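Local coordinates for conserved membrane protein (Chlamydia abortus, PDB 6GZU) that is an effector that combines deubiquitinating and acetyltransferase activities and induces Golgi fragmentation, this chain being its C-terminal part with the CE-clan catalytic domain, at residues S24-R29 / E240-R245; L37-L42 / Y87-D92; S46-I51 / E115-M120; V148-L153 / K191-P196. One frame throughout, in Å; residues are numbered along the deposited sequence. Where two conformers were deposited one is given.

Contact 1. Residues S24-R29 / E240-R245; sequences STHLIR and ETIPQR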
# COMPACT_ATOMS: atom_id res chain seq x y z
N SER A 24 4.53 8.19 0.16
CA SER A 24 5.65 7.38 -0.31
C SER A 24 6.92 7.67 0.46
O SER A 24 7.72 6.76 0.66
CB SER A 24 5.88 7.61 -1.80
OG SER A 24 4.80 7.06 -2.54
N THR A 25 7.11 8.92 0.88
CA THR A 25 8.29 9.27 1.67
C THR A 25 8.25 8.49 2.97
O THR A 25 9.29 8.00 3.41
CB THR A 25 8.31 10.80 1.94
OG1 THR A 25 8.52 11.47 0.69
CG2 THR A 25 9.46 11.24 2.88
N HIS A 26 7.08 8.42 3.62
CA HIS A 26 6.99 7.63 4.85
C HIS A 26 7.24 6.14 4.62
O HIS A 26 7.86 5.49 5.46
CB HIS A 26 5.71 7.89 5.65
CG HIS A 26 5.84 7.47 7.08
ND1 HIS A 26 6.72 8.09 7.94
CD2 HIS A 26 5.26 6.46 7.77
CE1 HIS A 26 6.65 7.50 9.13
NE2 HIS A 26 5.79 6.49 9.04
N LEU A 27 6.74 5.60 3.52
CA LEU A 27 7.04 4.20 3.19
C LEU A 27 8.53 3.97 3.03
O LEU A 27 9.08 3.01 3.58
CB LEU A 27 6.24 3.74 1.96
CG LEU A 27 4.78 3.35 2.22
CD1 LEU A 27 3.94 4.19 3.10
CD2 LEU A 27 4.13 3.15 0.82
N ILE A 28 9.24 4.89 2.36
CA ILE A 28 10.68 4.76 2.22
C ILE A 28 11.37 4.86 3.59
O ILE A 28 12.30 4.09 3.90
CB ILE A 28 11.26 5.85 1.25
CG1 ILE A 28 10.83 5.56 -0.20
CG2 ILE A 28 12.80 5.96 1.34
CD1 ILE A 28 11.40 4.21 -0.77
N ARG A 29 10.93 5.82 4.42
CA ARG A 29 11.43 5.92 5.79
C ARG A 29 11.26 4.56 6.52
O ARG A 29 12.21 4.04 7.12
CB ARG A 29 10.68 7.03 6.50
CG ARG A 29 11.03 7.31 7.92
CD ARG A 29 10.18 8.50 8.43
NE ARG A 29 10.49 9.78 7.80
CZ ARG A 29 9.68 10.55 7.07
NH1 ARG A 29 8.41 10.20 6.81
NH2 ARG A 29 10.16 11.69 6.56
N GLU A 240 4.95 14.72 14.98
CA GLU A 240 6.06 15.38 15.64
C GLU A 240 7.29 14.49 15.74
O GLU A 240 8.37 15.00 16.05
CB GLU A 240 5.66 16.00 16.99
CG GLU A 240 4.81 17.24 16.79
CD GLU A 240 4.17 17.79 18.05
OE1 GLU A 240 4.30 17.19 19.14
OE2 GLU A 240 3.51 18.85 17.95
N THR A 241 7.15 13.19 15.44
CA THR A 241 8.30 12.27 15.40
C THR A 241 9.05 12.38 14.07
O THR A 241 10.24 12.07 13.96
CB THR A 241 7.89 10.78 15.60
OG1 THR A 241 7.22 10.28 14.43
CG2 THR A 241 6.99 10.59 16.81
N ILE A 242 8.34 12.84 13.05
CA ILE A 242 8.88 12.75 11.69
C ILE A 242 10.21 13.51 11.54
O ILE A 242 11.14 13.00 10.89
CB ILE A 242 7.83 13.15 10.61
CG1 ILE A 242 6.63 12.17 10.65
CG2 ILE A 242 8.46 13.08 9.23
CD1 ILE A 242 7.01 10.74 10.46
N PRO A 243 10.35 14.68 12.16
CA PRO A 243 11.64 15.38 11.92
C PRO A 243 12.86 14.69 12.53
O PRO A 243 14.00 14.97 12.13
CB PRO A 243 11.40 16.76 12.57
CG PRO A 243 9.91 16.96 12.45
CD PRO A 243 9.36 15.59 12.78
N GLN A 244 12.63 13.81 13.50
CA GLN A 244 13.73 13.06 14.09
C GLN A 244 14.04 11.78 13.34
O GLN A 244 14.95 11.03 13.70
CB GLN A 244 13.44 12.74 15.56
CG GLN A 244 13.32 13.98 16.47
CD GLN A 244 11.88 14.42 16.66
OE1 GLN A 244 11.00 13.58 16.89
NE2 GLN A 244 11.63 15.74 16.56
N ARG A 245 13.29 11.54 12.27
CA ARG A 245 13.41 10.31 11.47
C ARG A 245 13.73 10.56 9.98
O ARG A 245 12.98 10.14 9.10
CB ARG A 245 12.11 9.49 11.58
CG ARG A 245 11.71 9.14 13.02
CD ARG A 245 10.26 8.66 13.07
NE ARG A 245 10.11 7.37 12.44
CZ ARG A 245 8.93 6.79 12.24
NH1 ARG A 245 8.88 5.62 11.65
NH2 ARG A 245 7.79 7.42 12.58
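Arg-29 reaches from helix 20-33 to the turn that follows helix 228-241 and donates its NE to the backbone O of Arg-245 at 2.8 Å. The donor is tilted 19° from the carbonyl plane, whereas the oxygen lies close to the guanidinium plane. The Arg-29 chain is extended through CG and CD, then bends at chi3 (-68°), which swings the guanidinium back beside His-26. There its NH1 donates to His-26 ND1 at 2.9 Å, in the imidazole plane. Two in-plane bonds thus fix the rotation of the guanidinium, and Ile-242 CG2 covers one of its faces, 3.5 Å from CZ. The other branch of Ile-242 ends with CD1 3.5 Å from His-26 CE1, so this residue fills the angle between the two helix side chains. Arg-245 folds back over the same pair. Its guanidinium stands almost perpendicular to the imidazole: CE1 of His-26 points at the guanidinium face, with NH2 lying 3.6 Å away near the ring plane. Arg-29 CD lies over the same guanidinium face, offset toward its rim, and is 3.8 Å from Arg-245 CB. A weak bond joins Arg-245 NH2 to Thr-241 OG1. Asp-213, on helix 204-217, forms a salt bridge with Arg-245 NH1 and a hydrogen bond with His-26 NE2, while Phe-238 meets the imidazole edge-to-face. Since His-26 ND1 accepts from Arg-29, the ring is probably neutral with its proton on NE2, and Asp-213 would offset the positive charge gathered where the two arginines meet.

Contact 2. Residues L37-L42 / Y87-D92; sequences LFVPSL and YPHLAD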
# COMPACT_ATOMS: atom_id res chain seq x y z
N LEU A 37 10.20 -4.79 3.98
CA LEU A 37 9.10 -4.04 3.38
C LEU A 37 9.40 -3.64 1.95
O LEU A 37 10.40 -2.96 1.70
CB LEU A 37 8.87 -2.76 4.18
CG LEU A 37 7.80 -1.80 3.66
CD1 LEU A 37 6.42 -2.45 3.81
CD2 LEU A 37 7.83 -0.42 4.39
N PHE A 38 8.53 -4.06 1.03
CA PHE A 38 8.55 -3.61 -0.34
C PHE A 38 7.69 -2.33 -0.48
O PHE A 38 6.50 -2.30 -0.12
CB PHE A 38 7.95 -4.70 -1.22
CG PHE A 38 7.83 -4.32 -2.66
CD1 PHE A 38 6.66 -3.72 -3.14
CD2 PHE A 38 8.84 -4.62 -3.56
CE1 PHE A 38 6.53 -3.40 -4.47
CE2 PHE A 38 8.70 -4.29 -4.92
CZ PHE A 38 7.57 -3.66 -5.36
N VAL A 39 8.29 -1.30 -1.03
CA VAL A 39 7.59 -0.05 -1.36
C VAL A 39 7.31 -0.05 -2.86
O VAL A 39 8.23 -0.23 -3.66
CB VAL A 39 8.49 1.11 -1.01
CG1 VAL A 39 7.80 2.47 -1.38
CG2 VAL A 39 8.86 1.03 0.49
N PRO A 40 6.03 0.09 -3.24
CA PRO A 40 5.64 0.05 -4.65
C PRO A 40 5.94 1.34 -5.38
O PRO A 40 6.63 2.22 -4.86
CB PRO A 40 4.12 -0.20 -4.60
CG PRO A 40 3.69 0.54 -3.35
CD PRO A 40 4.87 0.28 -2.35
N SER A 41 5.42 1.47 -6.59
CA SER A 41 5.81 2.57 -7.47
C SER A 41 5.71 3.93 -6.80
O SER A 41 4.69 4.26 -6.20
CB SER A 41 4.89 2.59 -8.67
OG SER A 41 5.09 3.79 -9.41
N LEU A 42 6.77 4.73 -6.91
CA LEU A 42 6.76 6.10 -6.39
C LEU A 42 6.06 7.05 -7.37
O LEU A 42 5.86 8.23 -7.05
CB LEU A 42 8.18 6.60 -6.15
CG LEU A 42 9.09 5.71 -5.30
CD1 LEU A 42 10.43 6.41 -5.04
CD2 LEU A 42 8.43 5.33 -3.96
N TYR A 87 10.71 2.82 -9.61
CA TYR A 87 11.46 2.06 -8.60
C TYR A 87 12.92 2.47 -8.45
O TYR A 87 13.79 1.62 -8.45
CB TYR A 87 11.41 0.54 -8.89
CG TYR A 87 10.00 0.03 -9.14
CD1 TYR A 87 9.09 -0.07 -8.10
CD2 TYR A 87 9.59 -0.36 -10.42
CE1 TYR A 87 7.79 -0.53 -8.33
CE2 TYR A 87 8.28 -0.82 -10.67
CZ TYR A 87 7.40 -0.89 -9.61
OH TYR A 87 6.13 -1.31 -9.85
N PRO A 88 13.19 3.76 -8.25
CA PRO A 88 14.61 4.11 -8.08
C PRO A 88 15.18 3.49 -6.80
O PRO A 88 16.38 3.23 -6.72
CB PRO A 88 14.58 5.63 -7.97
CG PRO A 88 13.16 5.95 -7.45
CD PRO A 88 12.29 4.92 -8.10
N HIS A 89 14.30 3.25 -5.81
CA HIS A 89 14.69 2.71 -4.51
C HIS A 89 14.99 1.20 -4.58
O HIS A 89 15.47 0.62 -3.60
CB HIS A 89 13.60 2.99 -3.48
CG HIS A 89 12.26 2.46 -3.89
ND1 HIS A 89 11.59 2.90 -5.02
CD2 HIS A 89 11.47 1.51 -3.33
CE1 HIS A 89 10.45 2.25 -5.13
NE2 HIS A 89 10.34 1.42 -4.11
N LEU A 90 14.67 0.56 -5.71
CA LEU A 90 14.94 -0.88 -5.88
C LEU A 90 16.13 -1.15 -6.79
O LEU A 90 16.53 -2.30 -6.96
CB LEU A 90 13.73 -1.61 -6.47
CG LEU A 90 12.48 -1.54 -5.59
CD1 LEU A 90 11.31 -2.32 -6.21
CD2 LEU A 90 12.80 -2.02 -4.15
N ALA A 91 16.73 -0.09 -7.34
CA ALA A 91 17.89 -0.22 -8.23
C ALA A 91 19.02 -1.06 -7.61
O ALA A 91 19.69 -1.83 -8.31
CB ALA A 91 18.41 1.15 -8.65
N ASP A 92 19.22 -0.94 -6.30
CA ASP A 92 20.26 -1.68 -5.58
C ASP A 92 19.73 -2.75 -4.61
O ASP A 92 20.48 -3.23 -3.75
CB ASP A 92 21.15 -0.70 -4.81
O HOH W 1 4.49 -1.27 -7.71
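Phe-38 begins the contact: its ring, with CG anti to the backbone N (chi1 176°), reaches the other segment and sets CE2 3.5 Å from Leu-90 CD1. The two side chains meet at about a right angle, and Tyr-87 CE1 lies near the same ring. Val-39 supplies the polar link, its carbonyl O accepting from His-89 NE2 at 2.7 Å. The bond is straight at the hydrogen (179°) and lies in the imidazole plane, yet the donor sits above the carbonyl plane. Beside it, Val-39 CB is 3.6 Å from His-89 NE2. Pro-40 adds only its carbonyl end near Tyr-87 and His-89. At Ser-41 the backbone N donates to a water that also bonds Tyr-87 OH at 2.7 Å, and the phenol ring runs past this backbone with CE1 3.6 Å from Ser-41 N. Leu-42 spreads both methyls: CD1 touches Pro-88 CG at 3.7 Å, and CD2 makes an off-centre CH-pi contact with the imidazole. His-89 ND1, buried against Leu-42 CD1, has no polar partner, consistent with a neutral ring protonated on NE2. Strand 37-38 is one edge of the mixed sheet, beside 100-107, where Tyr-101 stacks on Phe-38; Leu-27 and Ile-28 of helix 20-33 pack on Val-39 and His-89, helix 252-257 covers Leu-42 and Pro-88, and His-80 of the zinc site adjoins Phe-38, Tyr-87 and Leu-90.

Contact 3. Residues S46-I51 / E115-M120; sequences STCFSI and EEMNSM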
# COMPACT_ATOMS: atom_id res chain seq x y z
N SER A 46 -1.96 3.06 -6.65
CA SER A 46 -2.92 2.03 -7.09
C SER A 46 -4.35 2.51 -6.87
O SER A 46 -4.57 3.51 -6.16
CB SER A 46 -2.72 0.76 -6.26
OG SER A 46 -1.37 0.27 -6.42
N THR A 47 -5.31 1.82 -7.49
CA THR A 47 -6.74 2.08 -7.27
C THR A 47 -7.40 0.73 -7.08
O THR A 47 -6.77 -0.32 -7.24
CB THR A 47 -7.41 2.73 -8.51
OG1 THR A 47 -7.46 1.77 -9.58
CG2 THR A 47 -6.63 3.97 -8.97
N CYS A 48 -8.69 0.71 -6.80
CA CYS A 48 -9.37 -0.57 -6.66
C CYS A 48 -9.31 -1.40 -7.96
O CYS A 48 -9.39 -2.61 -7.90
CB CYS A 48 -10.83 -0.39 -6.22
SG CYS A 48 -11.85 0.66 -7.30
N PHE A 49 -9.19 -0.73 -9.09
CA PHE A 49 -9.16 -1.42 -10.38
C PHE A 49 -7.77 -1.89 -10.76
O PHE A 49 -7.66 -2.81 -11.56
CB PHE A 49 -9.72 -0.52 -11.50
CG PHE A 49 -11.15 -0.15 -11.31
CD1 PHE A 49 -12.13 -1.10 -11.37
CD2 PHE A 49 -11.51 1.16 -11.09
CE1 PHE A 49 -13.46 -0.77 -11.19
CE2 PHE A 49 -12.83 1.51 -10.94
CZ PHE A 49 -13.83 0.55 -11.00
N SER A 50 -6.73 -1.29 -10.19
CA SER A 50 -5.36 -1.61 -10.61
C SER A 50 -4.56 -2.33 -9.56
O SER A 50 -3.48 -2.88 -9.87
CB SER A 50 -4.63 -0.36 -11.06
OG SER A 50 -4.36 0.44 -9.92
N ILE A 51 -5.06 -2.43 -8.33
CA ILE A 51 -4.25 -2.99 -7.24
C ILE A 51 -3.90 -4.48 -7.46
O ILE A 51 -2.78 -4.86 -7.20
CB ILE A 51 -4.93 -2.74 -5.84
CG1 ILE A 51 -4.11 -3.29 -4.69
CG2 ILE A 51 -6.34 -3.34 -5.80
CD1 ILE A 51 -2.71 -2.69 -4.51
N GLU A 115 -11.07 3.69 -16.67
CA GLU A 115 -10.77 4.92 -17.41
C GLU A 115 -11.13 6.15 -16.58
O GLU A 115 -10.30 7.05 -16.37
CB GLU A 115 -11.48 4.96 -18.78
N GLU A 116 -12.36 6.18 -16.06
CA GLU A 116 -12.76 7.27 -15.16
C GLU A 116 -11.85 7.39 -13.92
O GLU A 116 -11.39 8.50 -13.60
CB GLU A 116 -14.23 7.13 -14.73
CG GLU A 116 -15.24 7.43 -15.84
CD GLU A 116 -16.64 7.00 -15.45
OE1 GLU A 116 -16.90 6.83 -14.23
OE2 GLU A 116 -17.49 6.83 -16.37
N MET A 117 -11.56 6.28 -13.24
CA MET A 117 -10.74 6.34 -12.03
C MET A 117 -9.35 6.84 -12.39
O MET A 117 -8.75 7.68 -11.71
CB MET A 117 -10.62 4.96 -11.34
CG MET A 117 -10.08 5.03 -9.92
SD MET A 117 -11.20 5.82 -8.77
CE MET A 117 -12.45 4.52 -8.59
N ASN A 118 -8.82 6.32 -13.49
CA ASN A 118 -7.48 6.77 -13.86
C ASN A 118 -7.34 8.24 -14.25
O ASN A 118 -6.37 8.90 -13.85
CB ASN A 118 -6.86 5.86 -14.87
CG ASN A 118 -5.83 5.03 -14.24
OD1 ASN A 118 -6.14 4.26 -13.32
ND2 ASN A 118 -4.59 5.28 -14.59
N SER A 119 -8.31 8.74 -14.99
CA SER A 119 -8.27 10.12 -15.43
C SER A 119 -8.37 11.03 -14.22
O SER A 119 -7.62 12.01 -14.10
CB SER A 119 -9.41 10.41 -16.39
OG SER A 119 -9.38 11.78 -16.71
N MET A 120 -9.30 10.69 -13.32
CA MET A 120 -9.45 11.45 -12.09
C MET A 120 -8.18 11.38 -11.26
O MET A 120 -7.69 12.39 -10.78
CB MET A 120 -10.62 10.94 -11.27
CG MET A 120 -11.93 11.10 -11.96
SD MET A 120 -13.26 10.87 -10.76
CE MET A 120 -12.77 12.17 -9.63
O HOH W 2 -7.62 2.57 -12.16
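Met-117 carries nearly all the apolar contact, leaning from helix 114-124 into the turn formed by Thr-47, Cys-48 and Phe-49. Its CG, anti to the backbone N (chi1 -166°), comes alongside Thr-47, where CG2 is 3.7 Å away and CB 3.8 Å, the two side chains running past each other in opposite directions. Bends at chi2 and chi3 then curl the thioether so that the methyl CE arrives 3.8 Å from Phe-49 CE2. Met-117 CB meets the edge of that ring near its plane, 3.9 Å from CD2, and the two side chains cross at about a right angle. Cys-48 has two conformers, and both contacts of its SG, over a face of this ring and near Met-117 CE, are doubtful. The segment 46-51 leads into helix 51-58 through reciprocal bonds with the pattern of a capping box: Thr-47 N donates to Ser-50 OG at 3.0 Å, and Ser-50 N returns a weak bond to Thr-47 OG1. Phe-49 N also bonds weakly to OG1, and Thr-47 O accepts from both Ser-50 N and Ile-51 N. No direct hydrogen bond joins the segments. Instead one water links them, bonding Thr-47 OG1 at 2.7 Å and donating to Asn-118 OD1. The Asn-118 amide reaches it with chi1 at -105°, well away from a staggered value. Around this join, Trp-106 and His-107 of strand 100-107 pack on Met-117, and Leu-161 of helix 159-174 touches Cys-48 and Phe-49.

Contact 4. Residues V148-L153 / K191-P196; sequences VFFDSL and KVIKTP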
# COMPACT_ATOMS: atom_id res chain seq x y z
N VAL A 148 -4.34 -7.24 4.26
CA VAL A 148 -4.92 -6.28 5.18
C VAL A 148 -5.33 -5.01 4.46
O VAL A 148 -4.54 -4.43 3.70
CB VAL A 148 -3.87 -5.93 6.30
CG1 VAL A 148 -4.42 -4.83 7.25
CG2 VAL A 148 -3.55 -7.23 7.06
N PHE A 149 -6.56 -4.58 4.68
CA PHE A 149 -7.04 -3.34 4.08
C PHE A 149 -7.33 -2.32 5.18
O PHE A 149 -8.13 -2.58 6.12
CB PHE A 149 -8.35 -3.63 3.32
CG PHE A 149 -9.02 -2.39 2.79
CD1 PHE A 149 -8.40 -1.62 1.82
CD2 PHE A 149 -10.25 -2.01 3.26
CE1 PHE A 149 -9.03 -0.49 1.31
CE2 PHE A 149 -10.87 -0.90 2.76
CZ PHE A 149 -10.27 -0.13 1.81
N PHE A 150 -6.67 -1.17 5.08
CA PHE A 150 -6.87 -0.08 6.03
C PHE A 150 -7.51 1.13 5.39
O PHE A 150 -7.00 1.66 4.42
CB PHE A 150 -5.52 0.33 6.65
CG PHE A 150 -5.61 1.51 7.57
CD1 PHE A 150 -5.58 2.81 7.06
CD2 PHE A 150 -5.77 1.34 8.95
CE1 PHE A 150 -5.70 3.90 7.91
CE2 PHE A 150 -5.89 2.46 9.80
CZ PHE A 150 -5.83 3.71 9.28
N ASP A 151 -8.66 1.54 5.93
CA ASP A 151 -9.37 2.75 5.52
C ASP A 151 -9.75 3.45 6.80
O ASP A 151 -10.57 2.93 7.59
CB ASP A 151 -10.63 2.35 4.76
CG ASP A 151 -11.49 3.53 4.39
OD1 ASP A 151 -11.07 4.69 4.61
OD2 ASP A 151 -12.58 3.30 3.89
N SER A 152 -9.16 4.63 7.04
CA SER A 152 -9.46 5.40 8.24
C SER A 152 -10.91 5.85 8.29
O SER A 152 -11.39 6.22 9.38
CB SER A 152 -8.53 6.62 8.39
OG SER A 152 -8.39 7.36 7.17
N LEU A 153 -11.63 5.80 7.16
CA LEU A 153 -13.06 6.12 7.17
C LEU A 153 -13.93 4.85 7.14
O LEU A 153 -15.17 4.96 6.96
CB LEU A 153 -13.38 7.04 6.00
CG LEU A 153 -12.91 8.48 6.21
CD1 LEU A 153 -13.20 9.36 5.00
CD2 LEU A 153 -13.55 9.12 7.46
N LYS A 191 -10.27 -6.41 6.87
CA LYS A 191 -10.59 -5.00 6.69
C LYS A 191 -10.63 -4.47 8.13
O LYS A 191 -11.66 -4.56 8.82
CB LYS A 191 -11.93 -4.86 5.96
CG LYS A 191 -11.85 -5.48 4.51
CD LYS A 191 -13.19 -5.32 3.76
CE LYS A 191 -13.45 -3.90 3.24
NZ LYS A 191 -14.82 -3.78 2.63
N VAL A 192 -9.52 -3.88 8.58
CA VAL A 192 -9.27 -3.77 10.02
C VAL A 192 -10.02 -2.65 10.72
O VAL A 192 -10.26 -2.74 11.93
CB VAL A 192 -7.77 -3.62 10.34
CG1 VAL A 192 -7.07 -4.96 10.00
CG2 VAL A 192 -7.15 -2.43 9.60
N ILE A 193 -10.41 -1.59 10.01
CA ILE A 193 -11.15 -0.48 10.64
C ILE A 193 -12.65 -0.70 10.44
O ILE A 193 -13.16 -0.67 9.30
CB ILE A 193 -10.73 0.86 9.99
CG1 ILE A 193 -9.22 1.03 10.06
CG2 ILE A 193 -11.46 2.05 10.62
CD1 ILE A 193 -8.67 0.81 11.46
N LYS A 194 -13.37 -0.91 11.54
CA LYS A 194 -14.80 -1.15 11.45
C LYS A 194 -15.58 0.11 11.73
O LYS A 194 -16.72 0.23 11.29
CB LYS A 194 -15.25 -2.27 12.40
CG LYS A 194 -14.51 -3.59 12.25
CD LYS A 194 -14.24 -4.02 10.79
CE LYS A 194 -15.48 -4.24 9.89
NZ LYS A 194 -15.13 -5.03 8.61
N THR A 195 -15.00 1.02 12.51
CA THR A 195 -15.63 2.29 12.89
C THR A 195 -14.67 3.38 12.46
O THR A 195 -13.48 3.31 12.74
CB THR A 195 -15.81 2.34 14.42
OG1 THR A 195 -16.74 1.32 14.82
CG2 THR A 195 -16.37 3.69 14.86
N PRO A 196 -15.16 4.42 11.78
CA PRO A 196 -14.22 5.45 11.31
C PRO A 196 -13.41 6.06 12.44
O PRO A 196 -13.94 6.38 13.51
CB PRO A 196 -15.15 6.52 10.73
CG PRO A 196 -16.40 5.73 10.33
CD PRO A 196 -16.54 4.65 11.32
O HOH W 3 -9.98 -0.94 7.17
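Phe-149 and Lys-191 form the one parallel bridge between these segments, and just past it a water enters between the diverging backbones. Phe-149 O accepts from Val-192 N at 3.1 Å and also from the water at 2.7 Å. The same water accepts from Ile-193 N at 2.9 Å and from Asp-151 N, so it joins Phe-149 O, which keeps its direct bond to Val-192, to two further N-H groups. On one face of the sheet, Lys-191 runs obliquely past the Phe-149 ring with CE 3.7 Å from CD2. Its chain bends at chi3 (76°), and its amine forms a salt bridge with Asp-163. Ile-162 and Leu-166 cover this pair from helix 159-174, which connects strand 146-150 to the neighbouring parallel strand 188-191 in a beta-alpha-beta crossover. Beyond the bridge, Ile-193 presses its branched carbon against the backbone of the other segment, CB lying 3.2 Å from Asp-151 O. Its chi1 (-55°) brings CG1 to the Phe-150 ring, and the bend at chi2 (-51°) adds CD1, 3.6 Å from CE2; Phe-211 stacks on that ring. Asp-151 itself closes an Asx turn, OD1 accepting from Leu-153 N, which comes in from well above the carboxylate plane. OD1 also bonds His-134 NE2, and with Cys-204 these residues have the arrangement of a Cys-His-Asp triad, consistent with the catalytic centre of a CE-clan enzyme. Farther along, Pro-196 lies against the Ser-152 and Leu-153 backbone, with CG 3.7 Å from Leu-153 O, while Ser-152 OG turns to Gln-198.

Contacts 2, 3 and 4 are largely buried, whereas contact 1 is only partly buried and mostly polar, with Asp-213 pairing with Arg-245 and His-26. Contacts 1 and 2 touch directly through helix 20-33, for example where Leu-27 O meets Leu-37. Contacts 2 and 4 involve the two outermost strands of the same mixed sheet, their centres about 26 Å apart. Contact 2 relies on one histidine-to-carbonyl bond among apolar groups, contact 4 on backbone pairing continued by water. Contact 3 is mainly methionine packing with a water link, and helix 159-174 touches both it and contact 4.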